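Local coordinates for xylooligosaccharide oxidase (Myceliophthora thermophila, PDB 5L6G), which oxidises the C1 hydroxyl of xylooligosaccharides and related sugars to lactones with a bicovalently bound FAD, passing the electrons to oxygen to give hydrogen peroxide, at residues 205-217 with 466-480. Sequence-based numbering, arbitrary orientation.
Sequences DLFWALRGAGSNF and YRQNLDRLRRIKQQL. With FAD (flavin-adenine dinucleotide), chain D.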
ATOM      1  N   ASP A 205      12.227  -0.036 -18.903  1.00 19.06           N
ATOM      2  CA  ASP A 205      12.338  -1.201 -18.007  1.00 19.22           C
ATOM      3  C   ASP A 205      12.265  -0.796 -16.534  1.00 17.64           C
ATOM      4  O   ASP A 205      11.602  -1.452 -15.736  1.00 16.63           O
ATOM      5  CB  ASP A 205      13.629  -1.970 -18.227  1.00 20.93           C
ATOM      6  CG  ASP A 205      13.646  -2.739 -19.522  1.00 23.16           C
ATOM      7  OD1 ASP A 205      12.571  -3.068 -20.076  1.00 24.51           O
ATOM      8  OD2 ASP A 205      14.773  -3.003 -20.008  1.00 26.63           O
ATOM      9  N   LEU A 206      12.975   0.270 -16.181  1.00 16.79           N
ATOM     10  CA  LEU A 206      12.982   0.774 -14.815  1.00 15.78           C
ATOM     11  C   LEU A 206      11.605   1.319 -14.463  1.00 15.06           C
ATOM     12  O   LEU A 206      11.108   1.090 -13.367  1.00 15.24           O
ATOM     13  CB  LEU A 206      14.049   1.868 -14.652  1.00 15.92           C
ATOM     14  CG  LEU A 206      14.017   2.655 -13.338  1.00 15.68           C
ATOM     15  CD1 LEU A 206      14.099   1.723 -12.141  1.00 15.24           C
ATOM     16  CD2 LEU A 206      15.150   3.664 -13.300  1.00 16.18           C
ATOM     17  N   PHE A 207      10.984   2.027 -15.397  1.00 14.86           N
ATOM     18  CA  PHE A 207       9.649   2.557 -15.164  1.00 14.28           C
ATOM     19  C   PHE A 207       8.686   1.409 -14.882  1.00 13.92           C
ATOM     20  O   PHE A 207       7.896   1.459 -13.945  1.00 13.68           O
ATOM     21  CB  PHE A 207       9.184   3.362 -16.366  1.00 14.85           C
ATOM     22  CG  PHE A 207       8.027   4.258 -16.065  1.00 14.86           C
ATOM     23  CD1 PHE A 207       8.093   5.140 -14.997  1.00 14.78           C
ATOM     24  CD2 PHE A 207       6.895   4.231 -16.835  1.00 15.22           C
ATOM     25  CE1 PHE A 207       7.034   5.984 -14.705  1.00 14.83           C
ATOM     26  CE2 PHE A 207       5.827   5.080 -16.554  1.00 15.48           C
ATOM     27  CZ  PHE A 207       5.906   5.954 -15.484  1.00 15.16           C
ATOM     28  N   TRP A 208       8.793   0.354 -15.679  1.00 14.01           N
ATOM     29  CA  TRP A 208       8.025  -0.872 -15.447  1.00 13.68           C
ATOM     30  C   TRP A 208       8.329  -1.444 -14.058  1.00 13.21           C
ATOM     31  O   TRP A 208       7.411  -1.681 -13.277  1.00 12.99           O
ATOM     32  CB  TRP A 208       8.320  -1.895 -16.561  1.00 13.98           C
ATOM     33  CG  TRP A 208       7.560  -3.187 -16.428  1.00 13.59           C
ATOM     34  CD1 TRP A 208       6.346  -3.479 -16.952  1.00 13.77           C
ATOM     35  CD2 TRP A 208       7.985  -4.360 -15.722  1.00 13.36           C
ATOM     36  NE1 TRP A 208       5.979  -4.764 -16.623  1.00 13.55           N
ATOM     37  CE2 TRP A 208       6.969  -5.320 -15.857  1.00 13.28           C
ATOM     38  CE3 TRP A 208       9.125  -4.686 -14.983  1.00 13.05           C
ATOM     39  CZ2 TRP A 208       7.061  -6.581 -15.290  1.00 13.25           C
ATOM     40  CZ3 TRP A 208       9.219  -5.939 -14.428  1.00 13.04           C
ATOM     41  CH2 TRP A 208       8.193  -6.869 -14.574  1.00 12.99           C
ATOM     42  N   ALA A 209       9.607  -1.626 -13.724  1.00 13.47           N
ATOM     43  CA  ALA A 209       9.967  -2.224 -12.430  1.00 13.44           C
ATOM     44  C   ALA A 209       9.525  -1.364 -11.232  1.00 13.12           C
ATOM     45  O   ALA A 209       9.017  -1.887 -10.234  1.00 12.69           O
ATOM     46  CB  ALA A 209      11.457  -2.525 -12.359  1.00 13.55           C
ATOM     47  N   LEU A 210       9.662  -0.045 -11.345  1.00 13.52           N
ATOM     48  CA  LEU A 210       9.238   0.862 -10.283  1.00 13.57           C
ATOM     49  C   LEU A 210       7.773   0.738  -9.934  1.00 13.53           C
ATOM     50  O   LEU A 210       7.391   0.914  -8.768  1.00 13.19           O
ATOM     51  CB  LEU A 210       9.459   2.327 -10.672  1.00 14.05           C
ATOM     52  CG  LEU A 210      10.890   2.832 -10.740  1.00 14.32           C
ATOM     53  CD1 LEU A 210      10.881   4.278 -11.225  1.00 14.58           C
ATOM     54  CD2 LEU A 210      11.575   2.700  -9.391  1.00 14.38           C
ATOM     55  N   ARG A 211       6.961   0.487 -10.958  1.00 13.99           N
ATOM     56  CA  ARG A 211       5.542   0.594 -10.830  1.00 14.46           C
ATOM     57  C   ARG A 211       4.932  -0.705 -10.346  1.00 13.72           C
ATOM     58  O   ARG A 211       4.121  -1.320 -11.048  1.00 13.16           O
ATOM     59  CB  ARG A 211       4.929   1.113 -12.142  1.00 16.06           C
ATOM     60  CG  ARG A 211       5.056   2.626 -12.150  1.00 17.81           C
ATOM     61  CD  ARG A 211       5.180   3.235 -13.496  1.00 20.16           C
ATOM     62  NE  ARG A 211       4.055   3.037 -14.385  1.00 22.39           N
ATOM     63  CZ  ARG A 211       4.048   2.222 -15.431  1.00 25.09           C
ATOM     64  NH1 ARG A 211       5.085   1.425 -15.695  1.00 26.57           N
ATOM     65  NH2 ARG A 211       2.975   2.189 -16.218  1.00 27.12           N
ATOM     66  N   GLY A 212       5.327  -1.067  -9.119  1.00 13.10           N
ATOM     67  CA  GLY A 212       4.896  -2.289  -8.446  1.00 12.85           C
ATOM     68  C   GLY A 212       5.932  -2.867  -7.490  1.00 12.57           C
ATOM     69  O   GLY A 212       5.571  -3.517  -6.506  1.00 12.38           O
ATOM     70  N   ALA A 213       7.213  -2.640  -7.785  1.00 12.19           N
ATOM     71  CA  ALA A 213       8.298  -3.215  -6.993  1.00 12.00           C
ATOM     72  C   ALA A 213       9.417  -2.214  -6.722  1.00 12.02           C
ATOM     73  O   ALA A 213      10.563  -2.604  -6.501  1.00 12.00           O
ATOM     74  CB  ALA A 213       8.837  -4.453  -7.691  1.00 12.35           C
ATOM     75  N   GLY A 214       9.073  -0.926  -6.704  1.00 12.14           N
ATOM     76  CA  GLY A 214      10.052   0.164  -6.711  1.00 12.66           C
ATOM     77  C   GLY A 214      11.021   0.253  -5.550  1.00 12.67           C
ATOM     78  O   GLY A 214      12.062   0.893  -5.655  1.00 14.54           O
ATOM     79  N   SER A 215      10.737  -0.437  -4.455  1.00 12.02           N
ATOM     80  CA  SER A 215      11.660  -0.496  -3.324  1.00 11.53           C
ATOM     81  C   SER A 215      12.957  -1.217  -3.653  1.00 11.64           C
ATOM     82  O   SER A 215      13.915  -1.133  -2.899  1.00 11.68           O
ATOM     83  CB  SER A 215      11.003  -1.194  -2.123  1.00 11.25           C
ATOM     84  OG  SER A 215      10.411  -2.429  -2.496  1.00 10.87           O
ATOM     85  N   ASN A 216      12.987  -1.930  -4.771  1.00 11.67           N
ATOM     86  CA  ASN A 216      14.113  -2.791  -5.091  1.00 11.83           C
ATOM     87  C   ASN A 216      15.134  -2.188  -6.043  1.00 12.22           C
ATOM     88  O   ASN A 216      16.191  -2.782  -6.237  1.00 12.39           O
ATOM     89  CB  ASN A 216      13.591  -4.084  -5.715  1.00 12.00           C
ATOM     90  CG  ASN A 216      12.809  -4.917  -4.735  1.00 11.76           C
ATOM     91  OD1 ASN A 216      13.395  -5.524  -3.849  1.00 11.97           O
ATOM     92  ND2 ASN A 216      11.482  -4.933  -4.872  1.00 11.46           N
ATOM     93  N   PHE A 217      14.821  -1.049  -6.653  1.00 12.19           N
ATOM     94  CA  PHE A 217      15.613  -0.572  -7.787  1.00 12.81           C
ATOM     95  C   PHE A 217      16.357   0.741  -7.648  1.00 13.23           C
ATOM     96  O   PHE A 217      17.139   1.076  -8.524  1.00 13.89           O
ATOM     97  CB  PHE A 217      14.739  -0.559  -9.035  1.00 12.91           C
ATOM     98  CG  PHE A 217      14.150  -1.892  -9.320  1.00 12.82           C
ATOM     99  CD1 PHE A 217      14.909  -2.870  -9.920  1.00 13.14           C
ATOM    100  CD2 PHE A 217      12.872  -2.206  -8.896  1.00 12.47           C
ATOM    101  CE1 PHE A 217      14.392  -4.129 -10.151  1.00 13.13           C
ATOM    102  CE2 PHE A 217      12.351  -3.460  -9.127  1.00 12.41           C
ATOM    103  CZ  PHE A 217      13.103  -4.417  -9.769  1.00 12.80           C
ATOM    104  N   TYR A 466       4.809 -10.795  -6.507  1.00 11.54           N
ATOM    105  CA  TYR A 466       5.029 -10.398  -7.892  1.00 11.43           C
ATOM    106  C   TYR A 466       4.632 -11.423  -8.959  1.00 12.06           C
ATOM    107  O   TYR A 466       4.527 -11.065 -10.154  1.00 12.14           O
ATOM    108  CB  TYR A 466       6.476  -9.988  -8.064  1.00 11.63           C
ATOM    109  CG  TYR A 466       6.907  -8.949  -7.070  1.00 10.88           C
ATOM    110  CD1 TYR A 466       6.323  -7.698  -7.053  1.00 10.45           C
ATOM    111  CD2 TYR A 466       7.878  -9.239  -6.115  1.00 10.81           C
ATOM    112  CE1 TYR A 466       6.722  -6.735  -6.145  1.00 10.35           C
ATOM    113  CE2 TYR A 466       8.284  -8.285  -5.203  1.00 10.50           C
ATOM    114  CZ  TYR A 466       7.698  -7.041  -5.207  1.00 10.31           C
ATOM    115  OH  TYR A 466       8.107  -6.100  -4.294  1.00 10.41           O
ATOM    116  N   ARG A 467       4.401 -12.670  -8.532  1.00 11.82           N
ATOM    117  CA  ARG A 467       3.879 -13.738  -9.377  1.00 12.27           C
ATOM    118  C   ARG A 467       4.525 -13.753 -10.766  1.00 12.88           C
ATOM    119  O   ARG A 467       5.732 -13.939 -10.875  1.00 13.11           O
ATOM    120  CB  ARG A 467       2.338 -13.663  -9.425  1.00 11.87           C
ATOM    121  CG  ARG A 467       1.644 -14.077  -8.127  1.00 11.47           C
ATOM    122  CD  ARG A 467       1.879 -15.564  -7.859  1.00 11.69           C
ATOM    123  NE  ARG A 467       1.043 -16.124  -6.790  1.00 11.40           N
ATOM    124  CZ  ARG A 467       1.388 -17.155  -6.011  1.00 11.67           C
ATOM    125  NH1 ARG A 467       2.581 -17.742  -6.142  1.00 12.25           N
ATOM    126  NH2 ARG A 467       0.545 -17.600  -5.080  1.00 11.37           N
ATOM    127  N   GLN A 468       3.738 -13.544 -11.820  1.00 13.37           N
ATOM    128  CA  GLN A 468       4.221 -13.738 -13.170  1.00 14.32           C
ATOM    129  C   GLN A 468       5.266 -12.693 -13.588  1.00 14.26           C
ATOM    130  O   GLN A 468       5.942 -12.868 -14.585  1.00 14.64           O
ATOM    131  CB  GLN A 468       3.045 -13.698 -14.162  1.00 14.96           C
ATOM    132  CG  GLN A 468       2.500 -12.295 -14.427  1.00 15.02           C
ATOM    133  CD  GLN A 468       1.514 -11.805 -13.378  1.00 14.79           C
ATOM    134  OE1 GLN A 468       1.287 -12.459 -12.363  1.00 14.56           O
ATOM    135  NE2 GLN A 468       0.898 -10.658 -13.643  1.00 15.04           N
ATOM    136  N   ASN A 469       5.384 -11.613 -12.829  1.00 13.68           N
ATOM    137  CA  ASN A 469       6.356 -10.567 -13.137  1.00 13.65           C
ATOM    138  C   ASN A 469       7.692 -10.714 -12.415  1.00 13.94           C
ATOM    139  O   ASN A 469       8.632  -9.940 -12.667  1.00 13.98           O
ATOM    140  CB  ASN A 469       5.721  -9.226 -12.843  1.00 13.17           C
ATOM    141  CG  ASN A 469       4.624  -8.913 -13.811  1.00 13.44           C
ATOM    142  OD1 ASN A 469       4.590  -9.488 -14.896  1.00 14.23           O
ATOM    143  ND2 ASN A 469       3.721  -8.030 -13.444  1.00 13.04           N
ATOM    144  N   LEU A 470       7.807 -11.732 -11.568  1.00 14.14           N
ATOM    145  CA  LEU A 470       9.029 -11.928 -10.808  1.00 14.72           C
ATOM    146  C   LEU A 470      10.244 -12.083 -11.710  1.00 15.88           C
ATOM    147  O   LEU A 470      11.278 -11.471 -11.467  1.00 16.00           O
ATOM    148  CB  LEU A 470       8.933 -13.131  -9.880  1.00 14.83           C
ATOM    149  CG  LEU A 470      10.167 -13.388  -9.011  1.00 14.95           C
ATOM    150  CD1 LEU A 470      10.522 -12.153  -8.194  1.00 14.57           C
ATOM    151  CD2 LEU A 470       9.929 -14.605  -8.120  1.00 15.21           C
ATOM    152  N   ASP A 471      10.143 -12.915 -12.744  1.00 17.34           N
ATOM    153  CA  ASP A 471      11.353 -13.241 -13.518  1.00 18.90           C
ATOM    154  C   ASP A 471      11.956 -11.994 -14.173  1.00 17.70           C
ATOM    155  O   ASP A 471      13.157 -11.763 -14.093  1.00 17.69           O
ATOM    156  CB  ASP A 471      11.089 -14.359 -14.526  1.00 21.59           C
ATOM    157  CG  ASP A 471      11.039 -15.746 -13.862  1.00 24.63           C
ATOM    158  OD1 ASP A 471      11.425 -15.870 -12.671  1.00 27.84           O
ATOM    159  OD2 ASP A 471      10.616 -16.725 -14.522  1.00 28.27           O
ATOM    160  N   ARG A 472      11.122 -11.162 -14.774  1.00 16.70           N
ATOM    161  CA  ARG A 472      11.617  -9.929 -15.373  1.00 16.24           C
ATOM    162  C   ARG A 472      12.141  -8.966 -14.305  1.00 15.39           C
ATOM    163  O   ARG A 472      13.196  -8.345 -14.482  1.00 15.00           O
ATOM    164  CB  ARG A 472      10.536  -9.264 -16.208  1.00 16.38           C
ATOM    165  CG  ARG A 472      11.021  -7.990 -16.856  1.00 16.63           C
ATOM    166  CD  ARG A 472       9.955  -7.426 -17.754  1.00 16.95           C
ATOM    167  NE  ARG A 472      10.350  -6.134 -18.306  1.00 17.60           N
ATOM    168  CZ  ARG A 472       9.506  -5.300 -18.909  1.00 17.91           C
ATOM    169  NH1 ARG A 472       8.224  -5.619 -19.031  1.00 17.98           N
ATOM    170  NH2 ARG A 472       9.942  -4.145 -19.375  1.00 18.59           N
ATOM    171  N   LEU A 473      11.436  -8.874 -13.182  1.00 14.39           N
ATOM    172  CA  LEU A 473      11.929  -8.084 -12.046  1.00 14.05           C
ATOM    173  C   LEU A 473      13.328  -8.511 -11.610  1.00 14.34           C
ATOM    174  O   LEU A 473      14.150  -7.659 -11.296  1.00 14.09           O
ATOM    175  CB  LEU A 473      10.998  -8.166 -10.837  1.00 13.46           C
ATOM    176  CG  LEU A 473       9.712  -7.321 -10.920  1.00 13.02           C
ATOM    177  CD1 LEU A 473       8.798  -7.669  -9.777  1.00 12.69           C
ATOM    178  CD2 LEU A 473      10.036  -5.844 -10.904  1.00 12.93           C
ATOM    179  N   ARG A 474      13.576  -9.818 -11.555  1.00 14.89           N
ATOM    180  CA  ARG A 474      14.903 -10.324 -11.157  1.00 15.61           C
ATOM    181  C   ARG A 474      15.970  -9.942 -12.182  1.00 16.38           C
ATOM    182  O   ARG A 474      17.116  -9.634 -11.826  1.00 15.96           O
ATOM    183  CB  ARG A 474      14.874 -11.835 -10.959  1.00 16.23           C
ATOM    184  CG  ARG A 474      14.058 -12.259  -9.758  1.00 16.36           C
ATOM    185  CD  ARG A 474      14.268 -13.713  -9.395  1.00 17.21           C
ATOM    186  NE  ARG A 474      15.651 -13.950  -8.967  1.00 18.31           N
ATOM    187  CZ  ARG A 474      16.191 -15.150  -8.786  1.00 19.41           C
ATOM    188  NH1 ARG A 474      15.475 -16.250  -8.999  1.00 20.01           N
ATOM    189  NH2 ARG A 474      17.461 -15.256  -8.397  1.00 20.76           N
ATOM    190  N   ARG A 475      15.592  -9.936 -13.453  1.00 17.35           N
ATOM    191  CA  ARG A 475      16.529  -9.545 -14.500  1.00 18.74           C
ATOM    192  C   ARG A 475      16.894  -8.075 -14.389  1.00 17.71           C
ATOM    193  O   ARG A 475      18.061  -7.729 -14.476  1.00 17.93           O
ATOM    194  CB  ARG A 475      15.989  -9.885 -15.885  1.00 20.48           C
ATOM    195  CG  ARG A 475      15.929 -11.382 -16.137  1.00 22.63           C
ATOM    196  CD  ARG A 475      15.735 -11.724 -17.600  1.00 25.21           C
ATOM    197  NE  ARG A 475      14.450 -11.231 -18.111  1.00 27.08           N
ATOM    198  CZ  ARG A 475      13.285 -11.867 -18.012  1.00 28.86           C
ATOM    199  NH1 ARG A 475      13.193 -13.044 -17.401  1.00 30.49           N
ATOM    200  NH2 ARG A 475      12.195 -11.312 -18.535  1.00 30.14           N
ATOM    201  N   ILE A 476      15.897  -7.220 -14.179  1.00 16.48           N
ATOM    202  CA  ILE A 476      16.143  -5.782 -14.028  1.00 15.88           C
ATOM    203  C   ILE A 476      16.934  -5.529 -12.748  1.00 15.54           C
ATOM    204  O   ILE A 476      17.790  -4.658 -12.690  1.00 15.55           O
ATOM    205  CB  ILE A 476      14.822  -4.976 -14.056  1.00 15.19           C
ATOM    206  CG1 ILE A 476      14.171  -5.112 -15.429  1.00 15.37           C
ATOM    207  CG2 ILE A 476      15.064  -3.497 -13.823  1.00 15.15           C
ATOM    208  CD1 ILE A 476      12.754  -4.617 -15.480  1.00 15.14           C
ATOM    209  N   LYS A 477      16.674  -6.319 -11.717  1.00 15.29           N
ATOM    210  CA  LYS A 477      17.411  -6.162 -10.464  1.00 15.16           C
ATOM    211  C   LYS A 477      18.915  -6.398 -10.640  1.00 16.01           C
ATOM    212  O   LYS A 477      19.731  -5.649 -10.123  1.00 15.70           O
ATOM    213  CB  LYS A 477      16.833  -7.096  -9.406  1.00 14.48           C
ATOM    214  CG  LYS A 477      17.533  -7.076  -8.059  1.00 14.26           C
ATOM    215  CD  LYS A 477      17.376  -5.758  -7.315  1.00 13.65           C
ATOM    216  CE  LYS A 477      18.114  -5.846  -5.981  1.00 13.44           C
ATOM    217  NZ  LYS A 477      17.831  -4.682  -5.106  1.00 13.04           N
ATOM    218  N   GLN A 478      19.272  -7.445 -11.362  1.00 17.16           N
ATOM    219  CA  GLN A 478      20.683  -7.715 -11.643  1.00 18.78           C
ATOM    220  C   GLN A 478      21.291  -6.553 -12.426  1.00 19.30           C
ATOM    221  O   GLN A 478      22.445  -6.185 -12.209  1.00 18.89           O
ATOM    222  CB  GLN A 478      20.807  -9.049 -12.386  1.00 20.16           C
ATOM    223  CG  GLN A 478      22.218  -9.519 -12.639  1.00 21.75           C
ATOM    224  CD  GLN A 478      22.867  -8.837 -13.826  1.00 23.09           C
ATOM    225  OE1 GLN A 478      22.187  -8.332 -14.724  1.00 23.92           O
ATOM    226  NE2 GLN A 478      24.191  -8.787 -13.820  1.00 24.30           N
ATOM    227  N   GLN A 479      20.501  -5.934 -13.307  1.00 19.77           N
ATOM    228  CA  GLN A 479      21.015  -4.848 -14.131  1.00 20.66           C
ATOM    229  C   GLN A 479      21.212  -3.562 -13.364  1.00 19.76           C
ATOM    230  O   GLN A 479      22.161  -2.835 -13.644  1.00 20.14           O
ATOM    231  CB  GLN A 479      20.103  -4.565 -15.320  1.00 21.88           C
ATOM    232  CG  GLN A 479      20.134  -5.622 -16.409  1.00 23.46           C
ATOM    233  CD  GLN A 479      18.989  -5.436 -17.390  1.00 24.76           C
ATOM    234  OE1 GLN A 479      17.948  -4.914 -17.040  1.00 25.31           O
ATOM    235  NE2 GLN A 479      19.188  -5.858 -18.625  1.00 27.01           N
ATOM    236  N   LEU A 480      20.308  -3.266 -12.428  1.00 18.14           N
ATOM    237  CA  LEU A 480      20.316  -1.977 -11.744  1.00 17.44           C
ATOM    238  C   LEU A 480      20.908  -2.016 -10.342  1.00 16.68           C
ATOM    239  O   LEU A 480      21.458  -1.015  -9.891  1.00 16.81           O
ATOM    240  CB  LEU A 480      18.910  -1.371 -11.701  1.00 16.92           C
ATOM    241  CG  LEU A 480      18.299  -0.996 -13.061  1.00 17.39           C
ATOM    242  CD1 LEU A 480      16.931  -0.354 -12.868  1.00 17.06           C
ATOM    243  CD2 LEU A 480      19.189  -0.057 -13.848  1.00 18.27           C
TER
HETATM  244  PA  FAD D 501       8.013   3.053   4.214  1.00  9.98           P
HETATM  245  O1A FAD D 501       8.736   4.373   4.345  1.00  9.87           O
HETATM  246  O2A FAD D 501       8.086   2.129   5.388  1.00  8.78           O
HETATM  247  O5B FAD D 501       8.403   2.355   2.860  1.00 10.20           O
HETATM  248  C5B FAD D 501       7.858   1.106   2.425  1.00  9.94           C
HETATM  249  C4B FAD D 501       8.781   0.472   1.408  1.00  9.91           C
HETATM  250  O4B FAD D 501       8.921   1.347   0.287  1.00  9.88           O
HETATM  251  C3B FAD D 501      10.183   0.242   1.949  1.00  9.73           C
HETATM  252  O3B FAD D 501      10.745  -0.890   1.320  1.00 10.14           O
HETATM  253  C2B FAD D 501      10.930   1.473   1.508  1.00 10.08           C
HETATM  254  O2B FAD D 501      12.341   1.300   1.462  1.00  9.78           O
HETATM  255  C1B FAD D 501      10.295   1.734   0.161  1.00  9.71           C
HETATM  256  N9A FAD D 501      10.395   3.153  -0.188  1.00  9.44           N
HETATM  257  C8A FAD D 501       9.971   4.209   0.501  1.00  9.69           C
HETATM  258  N7A FAD D 501      10.269   5.359  -0.149  1.00  9.57           N
HETATM  259  C5A FAD D 501      10.880   4.988  -1.274  1.00  9.58           C
HETATM  260  C6A FAD D 501      11.482   5.703  -2.396  1.00  9.84           C
HETATM  261  N6A FAD D 501      11.406   7.048  -2.378  1.00 10.53           N
HETATM  262  N1A FAD D 501      12.072   4.967  -3.361  1.00  9.97           N
HETATM  263  C2A FAD D 501      12.113   3.632  -3.353  1.00  9.65           C
HETATM  264  N3A FAD D 501      11.569   2.902  -2.334  1.00 10.02           N
HETATM  265  C4A FAD D 501      10.961   3.546  -1.301  1.00  9.59           C
HETATM  266  N1  FAD D 501      -2.093   0.648   1.634  1.00 12.22           N
HETATM  267  C2  FAD D 501      -3.061   0.665   0.664  1.00 12.68           C
HETATM  268  O2  FAD D 501      -2.820   0.125  -0.451  1.00 12.95           O
HETATM  269  N3  FAD D 501      -4.249   1.284   0.878  1.00 12.61           N
HETATM  270  C4  FAD D 501      -4.543   1.919   2.039  1.00 13.12           C
HETATM  271  O4  FAD D 501      -5.645   2.498   2.254  1.00 13.36           O
HETATM  272  C4X FAD D 501      -3.552   1.936   3.135  1.00 13.12           C
HETATM  273  N5  FAD D 501      -3.763   2.546   4.338  1.00 13.90           N
HETATM  274  C5X FAD D 501      -2.812   2.580   5.344  1.00 14.20           C
HETATM  275  C6  FAD D 501      -3.029   3.233   6.565  1.00 14.73           C
HETATM  276  C7  FAD D 501      -2.033   3.218   7.555  1.00 14.05           C
HETATM  277  C7M FAD D 501      -2.316   3.916   8.863  1.00 14.98           C
HETATM  278  C8  FAD D 501      -0.707   2.553   7.312  1.00 12.58           C
HETATM  279  C8M FAD D 501       0.418   2.586   8.341  1.00 12.15           C
HETATM  280  C9  FAD D 501      -0.512   1.923   6.088  1.00 12.50           C
HETATM  281  C9A FAD D 501      -1.513   1.892   5.100  1.00 12.43           C
HETATM  282  N10 FAD D 501      -1.332   1.234   3.854  1.00 12.32           N
HETATM  283  C10 FAD D 501      -2.298   1.227   2.846  1.00 12.53           C
HETATM  284  C1' FAD D 501      -0.098   0.528   3.529  1.00 11.38           C
HETATM  285  C2' FAD D 501       0.887   1.397   2.813  1.00 10.51           C
HETATM  286  O2' FAD D 501       0.460   1.489   1.451  1.00 10.41           O
HETATM  287  C3' FAD D 501       2.214   0.659   2.861  1.00 10.29           C
HETATM  288  O3' FAD D 501       2.610   0.399   4.212  1.00  9.90           O
HETATM  289  C4' FAD D 501       3.271   1.521   2.165  1.00 10.07           C
HETATM  290  O4' FAD D 501       4.252   0.659   1.571  1.00 10.84           O
HETATM  291  C5' FAD D 501       3.878   2.477   3.160  1.00 10.24           C
HETATM  292  O5' FAD D 501       4.576   3.512   2.465  1.00 10.12           O
HETATM  293  P   FAD D 501       5.560   4.411   3.309  1.00  9.81           P
HETATM  294  O1P FAD D 501       6.361   5.308   2.418  1.00  9.44           O
HETATM  295  O2P FAD D 501       4.819   5.057   4.436  1.00  9.63           O
HETATM  296  O3P FAD D 501       6.432   3.294   4.055  1.00  9.76           O
HETATM  297  O   HOH W   1      10.163  -6.813  -2.720  1.00 11.58           O
HETATM  298  O   HOH W   2      16.010  -4.336  -2.807  1.00 15.96           O
HETATM  299  O   HOH W   3      19.966   0.757  -8.397  1.00 13.25           O
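Lys-477 NZ has three partners: it gives a 2.8 Å hydrogen bond to Asn-216 O, in the carbonyl plane on a lone pair, donates to a water that in turn donates to Asn-216 OD1, and forms a salt bridge with Asp-481. A bend at chi2 (67°) turns the amine toward that carbonyl. Lys-477 N lies at the edge of the Phe-217 ring. At the other end of the contact, Arg-472 runs out extended over one face of Trp-208. Its guanidinium stacks on the indole with planes 15° apart, CZ 3.8 Å from the centroid of the five-membered ring, over its face, and CD makes a CH-pi contact over the six-membered ring. From there NH2 reaches Asp-205 OD1 at 2.9 Å, a salt bridge on the anti side with the carboxylate plane nearly perpendicular to that of the guanidinium. Between these ends, Leu-473 CD2 meets both Trp-208 CZ3 and Phe-217 CZ at 3.6 Å, and Ile-476 CD1 packs against Trp-208 CE3. With an alanine at Trp-208's position, the Arg-472 guanidinium would probably lose its stacking surface and be less firmly aimed at Asp-205, and a gap would open beside Leu-473 and Ile-476. The segments, whose helix axes cross at -117°, join the FAD-binding PCMH-type region, whose Gly-214 and Ser-215 line the FAD pocket, to the berberine-like C-terminal region. Apolar side chains fill the middle, while the Asp-205/Arg-472 pair and Lys-477 tie its two margins.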